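Local atomic coordinates of rifamycin polyketide synthase (Amycolatopsis mediterranei, PDB entry 4LN9), a protein that probably catalyses the dehydration of a polyketide intermediate in the terminal module of rifamycin assembly, through a dehydratase domain with a double hotdog fold. Residues 85-90 with 97-102; 163-168 with 212-217; 202-207 with 247-252; 240-245 with 280-285; 295-298 with 302-305. One frame throughout, in Å; residues are numbered along the deposited sequence.

Contacts 1 and 4 show the same theme, a helix packed on an antiparallel sheet, as expected of a double hotdog; their centres lie about 19 Å apart, on opposite sides of the chain's centre. Contact 3 uses a later part of the helix in contact 4, with centres about 10 Å apart. Contacts 2 and 5 lie close by: Arg283 of contact 4 pairs with Glu214 of contact 2 (NE to OE2, 2.7 Å), and Glu295 of contact 5 accepts hydrogen bonds from the backbone N-H groups of Ala164 and Phe165 in contact 2. Contact 4 also carries the Asp240-His244 pair, which fits the Asp-x-x-x-Gln/His motif of polyketide synthase dehydratases and so probably marks the active site. Contact 1 touches none of the others.

Contact 1: residues 85-90 with 97-102; sequences ELAVRA and PVLDEL
Val88 and Pro97 bring the two backbones nearest, with CA atoms 5.7 Å apart, where helix 85-90 packs against strand 98-102 at an axis separation of 8.3 Å and an angle of 121° between N-to-C directions. Val88 divides its two methyls between neighbouring targets. Its CG1, set anti to the backbone N (chi1 170°), rests against the carbonyl oxygen of Pro97 at 3.7 Å, while its CG2 reaches CB of Leu99 at 4.0 Å. Pro97 meets Val88 through its carbonyl, while its ring touches Asp92, further along the same helix. One residue earlier, the small Ala87 meets two leucines with its single methyl: its CB lies 4.3 Å from Leu99 CD1 and likewise 4.3 Å from Leu102 CD2.

Leucines three positions apart would leave opposite faces of a regular strand. Here Leu99 is the centre of an inverse gamma turn, and Asp100 and Glu101 together face Val152 in a classic beta bulge, an irregularity that lets both Leu99 and Leu102 point at the helix. The packing of helix 80-93 on this sheet is consistent with the hotdog fold, in which a sheet wraps round a long helix. Strands 146-154 and 263-272 flank strand 98-104, and Leu270 of the latter touches both Val88 and Leu99. No hydrogen bond joins the two segments. The helix keeps its polar groups for other partners: Glu85, turned away from the strand, takes hydrogen bonds from His38 and from the backbone of Gly233 and Ile234, and Arg89 forms a salt bridge with Glu93.

Contact 2: residues 163-168 with 212-217; sequences AAFDFA and TTETFA
Phe165 and Phe216 carry the aromatic part of this contact, between the loop at 163-168 and strand 214-217. Their ring centroids are 5.1 Å apart and the planes are inclined at 31°, an oblique pair. The approach is made by the outer ends of the rings: Phe165 CZ lies 3.3 Å from Phe216 CE1, a tight carbon-carbon distance, and Phe165 CE2 is 3.6 Å from the same atom. Phe165 extends to the strand because its CG stands anti to the backbone N (chi1 -178°). Within the loop the ring of Phe165 turns its rim onto Phe167, whose face receives Phe165 CD2 over its centre, 3.7 Å above the plane. Asp166 between them is the centre of an inverse gamma turn.

The charged group nearby contributes little across the contact itself. Glu214 OE2 comes 4.2 Å from Phe165 CE1, a loose van der Waals approach. The polar partners of this carboxylate lie outside the two segments: OE2 forms a salt bridge with Arg283 NE, and OE1 another with Arg207 NH1. Both arginines thereby hold the group beside the phenylalanines.

Backbone hydrogen bonding places strand 214-220 between strands 201-207 and 279-285, and the loop lies across this part of the sheet. Arg283 packs against Phe165, Phe167 and Phe216 together, Pro172 touches both Phe165 and Phe216, and Glu295 on strand 291-297 accepts hydrogen bonds from the backbone N-H groups of Ala164 and Phe165.

Contact 3: residues 202-207 with 247-252; sequences RAVWRR and MVSAAA
Ser249 meets Val204 and Arg206 in a small, mixed polar and apolar contact between the last turns of helix 236-251 and strand 201-207, close to the end of the sheet where strand 176-178 is the outermost strand. Val204 and Ser249 have the nearest CA atoms, 6.6 Å apart. Val204 and Arg206, two apart on the strand, both point at the helix, whereas Ala203 and Trp205 point away.

The OG of Ser249, anti to the backbone N (chi1 -173°), is directed at the strand. It accepts a weak hydrogen bond from Arg206 NH2, 3.0 Å long but bent to 123° at the hydrogen. Arg206 gets there with an extended start to its side chain followed by a bend at chi3 (-54°), which brings the guanidinium round beside the serine. The same NH2 lies 3.5 Å from Ser249 O, which sits at the guanidinium edge, in its plane. Val204 CG1 covers the serine from the strand side, 3.9 Å from both its CB and its OG. Val178, on the neighbouring strand 176-178, touches Val204, Arg206 and Ala252.

The hydroxyl of buried Ser249 thus receives a bent, weak bond from the partly exposed Arg206, which probably adds only modest directional strength. A positive charge beside the C-terminal turns of a helix should also be electrostatically favourable, since backbone carbonyls point that way.

Contact 4: residues 240-245 with 280-285; sequences DAALHS and LRVRVA
Ala242 and Ser245 are the residues by which helix 240-245 touches Val282 and Val284 of strand 280-285; the axes pass 8.6 Å apart with N-to-C directions at 47°. The segment begins on the far side of the helix with Asp240, whose OD2 accepts a hydrogen bond from His244 ND1, 2.6 Å long and 159° at the hydrogen. OD2 lies in the imidazole plane, while the nitrogen meets it on its anti side but well out of the carboxylate plane. Ala241 lies against one face of that ring, its CA 3.3 Å from the plane and over the centre.

Ala242 makes the closest apolar contact with the strand: its CB meets Val282 CG1 at 4.0 Å. Its carbonyl oxygen abuts Val284 CG2 at 3.7 Å. The helix thus lies on its sheet through a methyl and a carbonyl, consistent with the central helix of a hotdog fold. The spacing of Asp240 and His244 matches the Asp-x-x-x-Gln/His motif of polyketide synthase dehydratases, in which the aspartate belongs to the active site; here the pair is on the helix side that does not meet this strand.

At His244 a chi1 of 79° carries the ring back over Ala241 to Asp240, while NE2 hydrogen-bonds with Tyr184 OH and the ring of Tyr194 lies nearby. Ser245 returns to the strand side. Its OG donates to Ala242 O at 2.9 Å, so the carbonyl against Val284 also holds the hydroxyl, and OG itself lies 4.4 Å from Val284 CG2. Beside this strand in the sheet, Ala217 of strand 214-220 touches both Ser245 and Val282.

Contact 5: residues 295-298 with 302-305; sequences EAVD and GLVV
Ala296 and Val305 form an antiparallel hydrogen-bonded pair, joined by Ala296 N to Val305 O at 3.0 Å, and Ala296 CB packs on Val305 CG1 at 3.7 Å. The oxygen of Ala296 is shared: Val304 N reaches it at 2.9 Å and Val305 N only weakly at 3.4 Å. Val304 and Val305 thus face one residue in a classic beta bulge, which shifts the register before Val297 pairs with Leu303.

Toward the turn, Asp298 N donates to Gly302 O at 2.9 Å, and Gly302 N returns a bond to Asp298 OD1 at 3.0 Å, from above the carboxylate plane. Val304 CG2 packs against Asp298 N and CB, while Leu303 CD2 lies 3.8 Å from Glu295 CG, the two side chains crossing at about a right angle.

Further out, the Glu295 carboxylate is held by the loop at 163-168, and strand 279-285 pairs through its backbone with the other edge of this strand, Arg283 with Glu295 and Arg281 with Val297. At the bulge Ala296 O thus has one good and one weak donor, and at the turn Asp298 N and Gly302 N are both bonded, with the Asp298 side chain joined to Gly302 N and Ser300 OG across it.

Contact 1: residues 85-90 with 97-102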
# COMPACT_ATOMS: atom_id res chain seq x y z
N GLU A 85 14.53 3.34 -12.64
CA GLU A 85 14.05 4.61 -12.09
C GLU A 85 13.04 4.38 -10.97
O GLU A 85 13.07 5.07 -9.95
CB GLU A 85 13.43 5.48 -13.20
CG GLU A 85 12.46 6.55 -12.70
CD GLU A 85 13.15 7.78 -12.13
OE1 GLU A 85 14.40 7.86 -12.22
OE2 GLU A 85 12.46 8.65 -11.57
N LEU A 86 12.14 3.43 -11.17
CA LEU A 86 11.18 3.06 -10.13
C LEU A 86 11.90 2.61 -8.87
O LEU A 86 11.54 3.00 -7.76
CB LEU A 86 10.25 1.96 -10.63
CG LEU A 86 9.42 2.34 -11.87
CD1 LEU A 86 8.51 1.19 -12.29
CD2 LEU A 86 8.61 3.60 -11.61
N ALA A 87 12.90 1.74 -9.04
CA ALA A 87 13.62 1.17 -7.92
C ALA A 87 14.35 2.26 -7.15
O ALA A 87 14.27 2.33 -5.92
CB ALA A 87 14.61 0.12 -8.40
N VAL A 88 15.00 3.16 -7.87
CA VAL A 88 15.76 4.21 -7.20
C VAL A 88 14.87 5.27 -6.56
O VAL A 88 15.16 5.73 -5.45
CB VAL A 88 16.79 4.86 -8.15
CG1 VAL A 88 17.39 6.10 -7.49
CG2 VAL A 88 17.87 3.86 -8.51
N ARG A 89 13.69 5.50 -7.14
CA ARG A 89 12.71 6.39 -6.51
C ARG A 89 12.21 5.82 -5.19
O ARG A 89 12.09 6.53 -4.19
CB ARG A 89 11.53 6.67 -7.44
CG ARG A 89 10.35 7.36 -6.77
CD ARG A 89 10.68 8.79 -6.35
NE ARG A 89 9.52 9.50 -5.81
CZ ARG A 89 9.19 9.52 -4.52
NH1 ARG A 89 9.91 8.85 -3.64
NH2 ARG A 89 8.13 10.22 -4.12
N ALA A 90 11.96 4.51 -5.17
CA ALA A 90 11.50 3.84 -3.95
C ALA A 90 12.59 3.89 -2.88
O ALA A 90 12.34 4.28 -1.74
CB ALA A 90 11.12 2.40 -4.25
N PRO A 97 19.28 5.33 -1.54
CA PRO A 97 19.23 5.74 -2.94
C PRO A 97 20.10 4.90 -3.88
O PRO A 97 19.95 5.00 -5.10
CB PRO A 97 19.72 7.19 -2.89
CG PRO A 97 20.64 7.22 -1.71
CD PRO A 97 20.04 6.28 -0.71
N VAL A 98 21.01 4.10 -3.34
CA VAL A 98 21.97 3.38 -4.17
C VAL A 98 21.44 2.03 -4.63
O VAL A 98 21.04 1.20 -3.81
CB VAL A 98 23.32 3.18 -3.46
CG1 VAL A 98 24.26 2.35 -4.32
CG2 VAL A 98 23.94 4.53 -3.13
N LEU A 99 21.42 1.81 -5.94
CA LEU A 99 20.99 0.54 -6.50
C LEU A 99 22.15 -0.45 -6.57
O LEU A 99 22.91 -0.48 -7.54
CB LEU A 99 20.35 0.73 -7.88
CG LEU A 99 19.61 -0.47 -8.49
CD1 LEU A 99 18.62 -1.07 -7.51
CD2 LEU A 99 18.91 -0.08 -9.79
N ASP A 100 22.31 -1.21 -5.49
CA ASP A 100 23.40 -2.18 -5.35
C ASP A 100 23.29 -3.23 -6.45
O ASP A 100 24.25 -3.51 -7.16
CB ASP A 100 23.30 -2.86 -3.97
CG ASP A 100 24.61 -3.48 -3.51
OD1 ASP A 100 25.62 -3.34 -4.23
OD2 ASP A 100 24.62 -4.10 -2.43
N GLU A 101 22.07 -3.72 -6.66
CA GLU A 101 21.82 -4.76 -7.65
C GLU A 101 20.35 -4.75 -8.07
O GLU A 101 19.46 -4.48 -7.26
CB GLU A 101 22.21 -6.13 -7.09
CG GLU A 101 22.06 -7.28 -8.08
CD GLU A 101 22.67 -8.57 -7.56
OE1 GLU A 101 23.00 -8.63 -6.35
OE2 GLU A 101 22.85 -9.51 -8.36
N LEU A 102 20.11 -4.94 -9.37
CA LEU A 102 18.76 -5.19 -9.86
C LEU A 102 18.78 -6.20 -10.99
O LEU A 102 19.54 -6.05 -11.96
CB LEU A 102 18.10 -3.88 -10.33
CG LEU A 102 16.59 -3.94 -10.57
CD1 LEU A 102 15.85 -4.16 -9.26
CD2 LEU A 102 16.10 -2.67 -11.26

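Contact 2: residues 163-168 with 212-217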
# COMPACT_ATOMS: atom_id res chain seq x y z
N ALA A 163 32.76 13.79 -11.62
CA ALA A 163 33.00 12.73 -12.59
C ALA A 163 34.48 12.34 -12.62
O ALA A 163 35.35 13.19 -12.41
CB ALA A 163 32.55 13.18 -13.98
N ALA A 164 34.77 11.07 -12.88
CA ALA A 164 36.16 10.64 -12.95
C ALA A 164 36.78 11.00 -14.29
O ALA A 164 37.88 11.54 -14.36
CB ALA A 164 36.27 9.14 -12.68
N PHE A 165 36.02 10.77 -15.36
CA PHE A 165 36.48 11.04 -16.72
C PHE A 165 36.48 12.54 -17.00
O PHE A 165 35.67 13.29 -16.45
CB PHE A 165 35.58 10.31 -17.72
CG PHE A 165 36.00 10.49 -19.15
CD1 PHE A 165 37.04 9.74 -19.68
CD2 PHE A 165 35.39 11.45 -19.95
CE1 PHE A 165 37.44 9.92 -20.99
CE2 PHE A 165 35.79 11.63 -21.26
CZ PHE A 165 36.82 10.86 -21.79
N ASP A 166 37.41 12.99 -17.83
CA ASP A 166 37.52 14.40 -18.19
C ASP A 166 36.52 14.78 -19.27
O ASP A 166 36.85 14.81 -20.46
CB ASP A 166 38.94 14.71 -18.66
CG ASP A 166 39.19 16.20 -18.82
OD1 ASP A 166 38.28 16.99 -18.48
OD2 ASP A 166 40.29 16.57 -19.27
N PHE A 167 35.31 15.14 -18.86
CA PHE A 167 34.25 15.47 -19.81
C PHE A 167 34.41 16.88 -20.35
O PHE A 167 33.74 17.27 -21.31
CB PHE A 167 32.87 15.29 -19.15
CG PHE A 167 32.41 13.86 -19.07
CD1 PHE A 167 31.83 13.24 -20.16
CD2 PHE A 167 32.54 13.14 -17.89
CE1 PHE A 167 31.40 11.93 -20.09
CE2 PHE A 167 32.10 11.84 -17.80
CZ PHE A 167 31.54 11.22 -18.91
N ALA A 168 35.34 17.64 -19.76
CA ALA A 168 35.62 19.01 -20.20
C ALA A 168 36.35 19.07 -21.55
O ALA A 168 36.26 20.06 -22.26
CB ALA A 168 36.40 19.76 -19.14
N THR A 212 38.73 -2.61 -24.96
CA THR A 212 39.20 -1.31 -24.52
C THR A 212 38.42 -0.21 -25.24
O THR A 212 38.71 0.98 -25.10
CB THR A 212 40.72 -1.16 -24.78
OG1 THR A 212 41.17 0.12 -24.32
CG2 THR A 212 41.02 -1.30 -26.26
N THR A 213 37.35 -0.63 -25.91
CA THR A 213 36.43 0.28 -26.59
C THR A 213 35.77 1.26 -25.62
O THR A 213 35.16 0.85 -24.64
CB THR A 213 35.32 -0.52 -27.32
OG1 THR A 213 35.88 -1.22 -28.44
CG2 THR A 213 34.22 0.42 -27.81
N GLU A 214 35.85 2.55 -25.95
CA GLU A 214 35.02 3.57 -25.31
C GLU A 214 34.03 4.14 -26.32
O GLU A 214 34.40 4.47 -27.44
CB GLU A 214 35.89 4.71 -24.78
CG GLU A 214 36.96 4.29 -23.79
CD GLU A 214 37.92 5.42 -23.46
OE1 GLU A 214 38.79 5.73 -24.30
OE2 GLU A 214 37.78 6.02 -22.37
N THR A 215 32.78 4.32 -25.89
CA THR A 215 31.79 5.05 -26.68
C THR A 215 31.41 6.35 -25.98
O THR A 215 31.03 6.35 -24.82
CB THR A 215 30.52 4.21 -26.88
OG1 THR A 215 30.85 2.98 -27.54
CG2 THR A 215 29.50 4.97 -27.72
N PHE A 216 31.55 7.46 -26.70
CA PHE A 216 31.15 8.77 -26.20
C PHE A 216 29.92 9.26 -26.95
O PHE A 216 29.77 8.99 -28.14
CB PHE A 216 32.30 9.77 -26.36
CG PHE A 216 33.55 9.36 -25.64
CD1 PHE A 216 33.63 9.44 -24.26
CD2 PHE A 216 34.62 8.81 -26.34
CE1 PHE A 216 34.77 9.03 -23.59
CE2 PHE A 216 35.77 8.42 -25.68
CZ PHE A 216 35.83 8.51 -24.30
N ALA A 217 29.00 9.92 -26.25
CA ALA A 217 27.79 10.40 -26.90
C ALA A 217 27.22 11.65 -26.24
O ALA A 217 27.42 11.87 -25.05
CB ALA A 217 26.73 9.30 -26.96

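Contact 3: residues 202-207 with 247-252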
# COMPACT_ATOMS: atom_id res chain seq x y z
N ARG A 202 22.36 12.07 -30.04
CA ARG A 202 22.60 13.20 -30.94
C ARG A 202 23.92 13.09 -31.71
O ARG A 202 24.05 13.60 -32.82
CB ARG A 202 22.56 14.52 -30.17
CG ARG A 202 21.22 14.79 -29.50
CD ARG A 202 20.25 15.45 -30.47
NE ARG A 202 20.76 16.73 -30.92
CZ ARG A 202 20.37 17.35 -32.04
NH1 ARG A 202 19.42 16.82 -32.79
NH2 ARG A 202 20.91 18.51 -32.37
N ALA A 203 24.92 12.49 -31.07
CA ALA A 203 26.22 12.28 -31.69
C ALA A 203 26.90 11.13 -30.97
O ALA A 203 26.65 10.90 -29.79
CB ALA A 203 27.06 13.55 -31.57
N VAL A 204 27.75 10.41 -31.69
CA VAL A 204 28.53 9.34 -31.10
C VAL A 204 29.97 9.43 -31.59
O VAL A 204 30.22 9.79 -32.74
CB VAL A 204 27.96 7.96 -31.48
CG1 VAL A 204 28.95 6.86 -31.13
CG2 VAL A 204 26.63 7.74 -30.78
N TRP A 205 30.93 9.28 -30.67
CA TRP A 205 32.32 9.08 -31.06
C TRP A 205 32.83 7.79 -30.50
O TRP A 205 32.41 7.37 -29.43
CB TRP A 205 33.20 10.22 -30.55
CG TRP A 205 32.74 11.59 -30.98
CD1 TRP A 205 33.30 12.41 -31.96
CD2 TRP A 205 31.71 12.41 -30.34
NE1 TRP A 205 32.65 13.61 -32.01
CE2 TRP A 205 31.68 13.68 -31.07
CE3 TRP A 205 30.83 12.22 -29.29
CZ2 TRP A 205 30.79 14.69 -30.74
CZ3 TRP A 205 29.93 13.24 -28.97
CH2 TRP A 205 29.93 14.45 -29.67
N ARG A 206 33.83 7.22 -31.16
CA ARG A 206 34.39 5.95 -30.74
C ARG A 206 35.90 6.03 -30.61
O ARG A 206 36.56 6.76 -31.36
CB ARG A 206 34.00 4.84 -31.72
CG ARG A 206 34.56 3.47 -31.37
CD ARG A 206 34.43 2.49 -32.53
NE ARG A 206 33.05 2.40 -33.00
CZ ARG A 206 32.61 2.93 -34.14
NH1 ARG A 206 33.44 3.61 -34.92
NH2 ARG A 206 31.34 2.76 -34.50
N ARG A 207 36.45 5.27 -29.67
CA ARG A 207 37.88 5.30 -29.37
C ARG A 207 38.28 3.91 -28.86
O ARG A 207 37.49 3.26 -28.18
CB ARG A 207 38.15 6.35 -28.29
CG ARG A 207 39.61 6.68 -28.06
CD ARG A 207 39.84 7.07 -26.61
NE ARG A 207 40.00 8.51 -26.45
CZ ARG A 207 39.96 9.14 -25.28
NH1 ARG A 207 39.70 8.47 -24.16
NH2 ARG A 207 40.20 10.45 -25.22
N MET A 247 24.63 0.69 -29.35
CA MET A 247 23.96 -0.02 -30.42
C MET A 247 23.84 0.87 -31.66
O MET A 247 24.14 0.44 -32.77
CB MET A 247 22.56 -0.47 -29.98
CG MET A 247 22.55 -1.69 -29.08
SD MET A 247 21.03 -1.80 -28.12
CE MET A 247 19.80 -1.45 -29.38
N VAL A 248 23.37 2.09 -31.45
CA VAL A 248 23.39 3.10 -32.49
C VAL A 248 24.76 3.19 -33.14
O VAL A 248 24.88 3.21 -34.37
CB VAL A 248 22.99 4.49 -31.95
CG1 VAL A 248 23.31 5.57 -32.96
CG2 VAL A 248 21.51 4.51 -31.59
N SER A 249 25.80 3.17 -32.32
CA SER A 249 27.17 3.12 -32.82
C SER A 249 27.39 1.93 -33.75
O SER A 249 27.90 2.08 -34.86
CB SER A 249 28.17 3.07 -31.66
OG SER A 249 29.50 3.18 -32.12
N ALA A 250 26.97 0.75 -33.30
CA ALA A 250 27.18 -0.48 -34.07
C ALA A 250 26.32 -0.50 -35.34
O ALA A 250 26.79 -0.91 -36.40
CB ALA A 250 26.90 -1.70 -33.22
N ALA A 251 25.09 -0.01 -35.24
CA ALA A 251 24.16 -0.03 -36.37
C ALA A 251 24.67 0.78 -37.57
O ALA A 251 24.19 0.59 -38.69
CB ALA A 251 22.79 0.47 -35.93
N ALA A 252 25.62 1.67 -37.33
CA ALA A 252 26.27 2.41 -38.41
C ALA A 252 27.59 1.76 -38.81
O ALA A 252 28.29 2.24 -39.70
CB ALA A 252 26.49 3.86 -38.00

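Contact 4: residues 240-245 with 280-285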
# COMPACT_ATOMS: atom_id res chain seq x y z
N ASP A 240 18.08 5.24 -21.15
CA ASP A 240 18.09 4.24 -22.22
C ASP A 240 18.97 4.67 -23.39
O ASP A 240 19.71 3.86 -23.94
CB ASP A 240 16.67 3.93 -22.71
CG ASP A 240 16.63 2.71 -23.61
OD1 ASP A 240 16.53 1.58 -23.08
OD2 ASP A 240 16.75 2.87 -24.84
N ALA A 241 18.81 5.91 -23.82
CA ALA A 241 19.61 6.42 -24.94
C ALA A 241 21.08 6.48 -24.57
O ALA A 241 21.95 6.21 -25.40
CB ALA A 241 19.11 7.80 -25.36
N ALA A 242 21.37 6.83 -23.32
CA ALA A 242 22.74 6.86 -22.83
C ALA A 242 23.42 5.52 -23.10
O ALA A 242 24.50 5.47 -23.68
CB ALA A 242 22.78 7.18 -21.35
N LEU A 243 22.67 4.44 -22.89
CA LEU A 243 23.21 3.09 -23.04
C LEU A 243 23.09 2.56 -24.47
O LEU A 243 23.99 1.86 -24.96
CB LEU A 243 22.54 2.13 -22.06
CG LEU A 243 22.86 2.34 -20.58
CD1 LEU A 243 21.83 1.64 -19.71
CD2 LEU A 243 24.26 1.86 -20.25
N HIS A 244 22.00 2.90 -25.15
CA HIS A 244 21.78 2.38 -26.50
C HIS A 244 22.53 3.13 -27.58
O HIS A 244 22.70 2.61 -28.69
CB HIS A 244 20.29 2.21 -26.83
CG HIS A 244 19.58 3.50 -27.19
ND1 HIS A 244 18.34 3.78 -26.73
CD2 HIS A 244 19.85 4.44 -28.18
CE1 HIS A 244 17.90 4.92 -27.31
NE2 HIS A 244 18.83 5.33 -28.18
N SER A 245 23.29 4.15 -27.16
CA SER A 245 24.29 4.76 -28.02
C SER A 245 25.31 3.75 -28.53
O SER A 245 25.79 3.86 -29.66
CB SER A 245 25.00 5.91 -27.28
OG SER A 245 25.87 5.41 -26.28
N LEU A 280 22.76 15.02 -21.72
CA LEU A 280 23.91 14.39 -21.08
C LEU A 280 25.11 14.34 -22.02
O LEU A 280 24.95 14.22 -23.23
CB LEU A 280 23.57 12.96 -20.64
CG LEU A 280 22.48 12.73 -19.59
CD1 LEU A 280 22.30 11.24 -19.38
CD2 LEU A 280 22.82 13.43 -18.28
N ARG A 281 26.31 14.35 -21.44
CA ARG A 281 27.48 13.77 -22.09
C ARG A 281 27.82 12.46 -21.40
O ARG A 281 27.82 12.39 -20.17
CB ARG A 281 28.68 14.72 -21.97
CG ARG A 281 28.47 16.09 -22.60
CD ARG A 281 29.70 16.96 -22.39
NE ARG A 281 29.41 18.37 -22.60
CZ ARG A 281 30.30 19.35 -22.47
NH1 ARG A 281 31.54 19.09 -22.09
NH2 ARG A 281 29.93 20.61 -22.68
N VAL A 282 28.06 11.41 -22.18
CA VAL A 282 28.20 10.07 -21.64
C VAL A 282 29.47 9.37 -22.14
O VAL A 282 29.93 9.63 -23.25
CB VAL A 282 26.97 9.19 -21.95
CG1 VAL A 282 25.68 9.96 -21.66
CG2 VAL A 282 27.00 8.74 -23.40
N ARG A 283 30.11 8.63 -21.24
CA ARG A 283 31.13 7.65 -21.62
C ARG A 283 30.68 6.24 -21.26
O ARG A 283 30.34 5.96 -20.11
CB ARG A 283 32.46 7.95 -20.92
CG ARG A 283 33.53 6.87 -21.12
CD ARG A 283 34.76 7.13 -20.27
NE ARG A 283 35.82 6.15 -20.51
CZ ARG A 283 35.97 5.03 -19.82
NH1 ARG A 283 35.11 4.72 -18.85
NH2 ARG A 283 36.99 4.22 -20.07
N VAL A 284 30.64 5.36 -22.26
CA VAL A 284 30.29 3.96 -22.02
C VAL A 284 31.47 3.04 -22.34
O VAL A 284 32.09 3.17 -23.40
CB VAL A 284 29.06 3.54 -22.85
CG1 VAL A 284 28.75 2.07 -22.61
CG2 VAL A 284 27.86 4.40 -22.48
N ALA A 285 31.83 2.19 -21.39
CA ALA A 285 32.95 1.27 -21.57
C ALA A 285 32.62 -0.17 -21.17
O ALA A 285 31.54 -0.45 -20.65
CB ALA A 285 34.18 1.76 -20.81

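Contact 5: residues 295-298 with 302-305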
# COMPACT_ATOMS: atom_id res chain seq x y z
N GLU A 295 29.25 6.46 -17.20
CA GLU A 295 29.31 7.71 -16.45
C GLU A 295 28.72 8.81 -17.33
O GLU A 295 28.99 8.85 -18.53
CB GLU A 295 30.76 8.05 -16.09
CG GLU A 295 30.94 9.24 -15.15
CD GLU A 295 32.35 9.37 -14.60
OE1 GLU A 295 33.31 9.39 -15.40
OE2 GLU A 295 32.51 9.49 -13.36
N ALA A 296 27.83 9.61 -16.76
CA ALA A 296 27.19 10.67 -17.52
C ALA A 296 27.14 11.97 -16.72
O ALA A 296 26.97 11.95 -15.50
CB ALA A 296 25.79 10.25 -17.94
N VAL A 297 27.45 13.08 -17.39
CA VAL A 297 27.39 14.40 -16.77
C VAL A 297 26.39 15.29 -17.51
O VAL A 297 26.02 15.00 -18.65
CB VAL A 297 28.77 15.10 -16.76
CG1 VAL A 297 29.77 14.30 -15.93
CG2 VAL A 297 29.29 15.31 -18.17
N ASP A 298 25.91 16.33 -16.84
CA ASP A 298 25.10 17.34 -17.53
C ASP A 298 26.01 18.38 -18.19
O ASP A 298 27.23 18.26 -18.13
CB ASP A 298 24.11 18.01 -16.57
CG ASP A 298 24.78 18.70 -15.40
OD1 ASP A 298 25.91 19.21 -15.58
OD2 ASP A 298 24.14 18.82 -14.34
N GLY A 302 28.47 18.59 -14.14
CA GLY A 302 28.15 17.88 -12.90
C GLY A 302 27.73 16.44 -13.16
O GLY A 302 27.00 16.17 -14.11
N LEU A 303 28.10 15.54 -12.26
CA LEU A 303 27.68 14.14 -12.37
C LEU A 303 26.15 14.00 -12.38
O LEU A 303 25.48 14.54 -11.50
CB LEU A 303 28.25 13.32 -11.22
CG LEU A 303 29.48 12.45 -11.47
CD1 LEU A 303 29.78 11.64 -10.21
CD2 LEU A 303 29.28 11.53 -12.66
N VAL A 304 25.65 13.09 -13.21
CA VAL A 304 24.23 12.75 -13.22
C VAL A 304 23.96 11.28 -12.88
O VAL A 304 23.14 10.98 -12.01
CB VAL A 304 23.56 13.12 -14.55
CG1 VAL A 304 22.09 12.71 -14.54
CG2 VAL A 304 23.70 14.62 -14.82
N VAL A 305 24.64 10.36 -13.55
CA VAL A 305 24.49 8.94 -13.26
C VAL A 305 25.80 8.17 -13.43
O VAL A 305 26.62 8.50 -14.29
CB VAL A 305 23.37 8.29 -14.09
CG1 VAL A 305 23.50 8.66 -15.56
CG2 VAL A 305 23.36 6.78 -13.92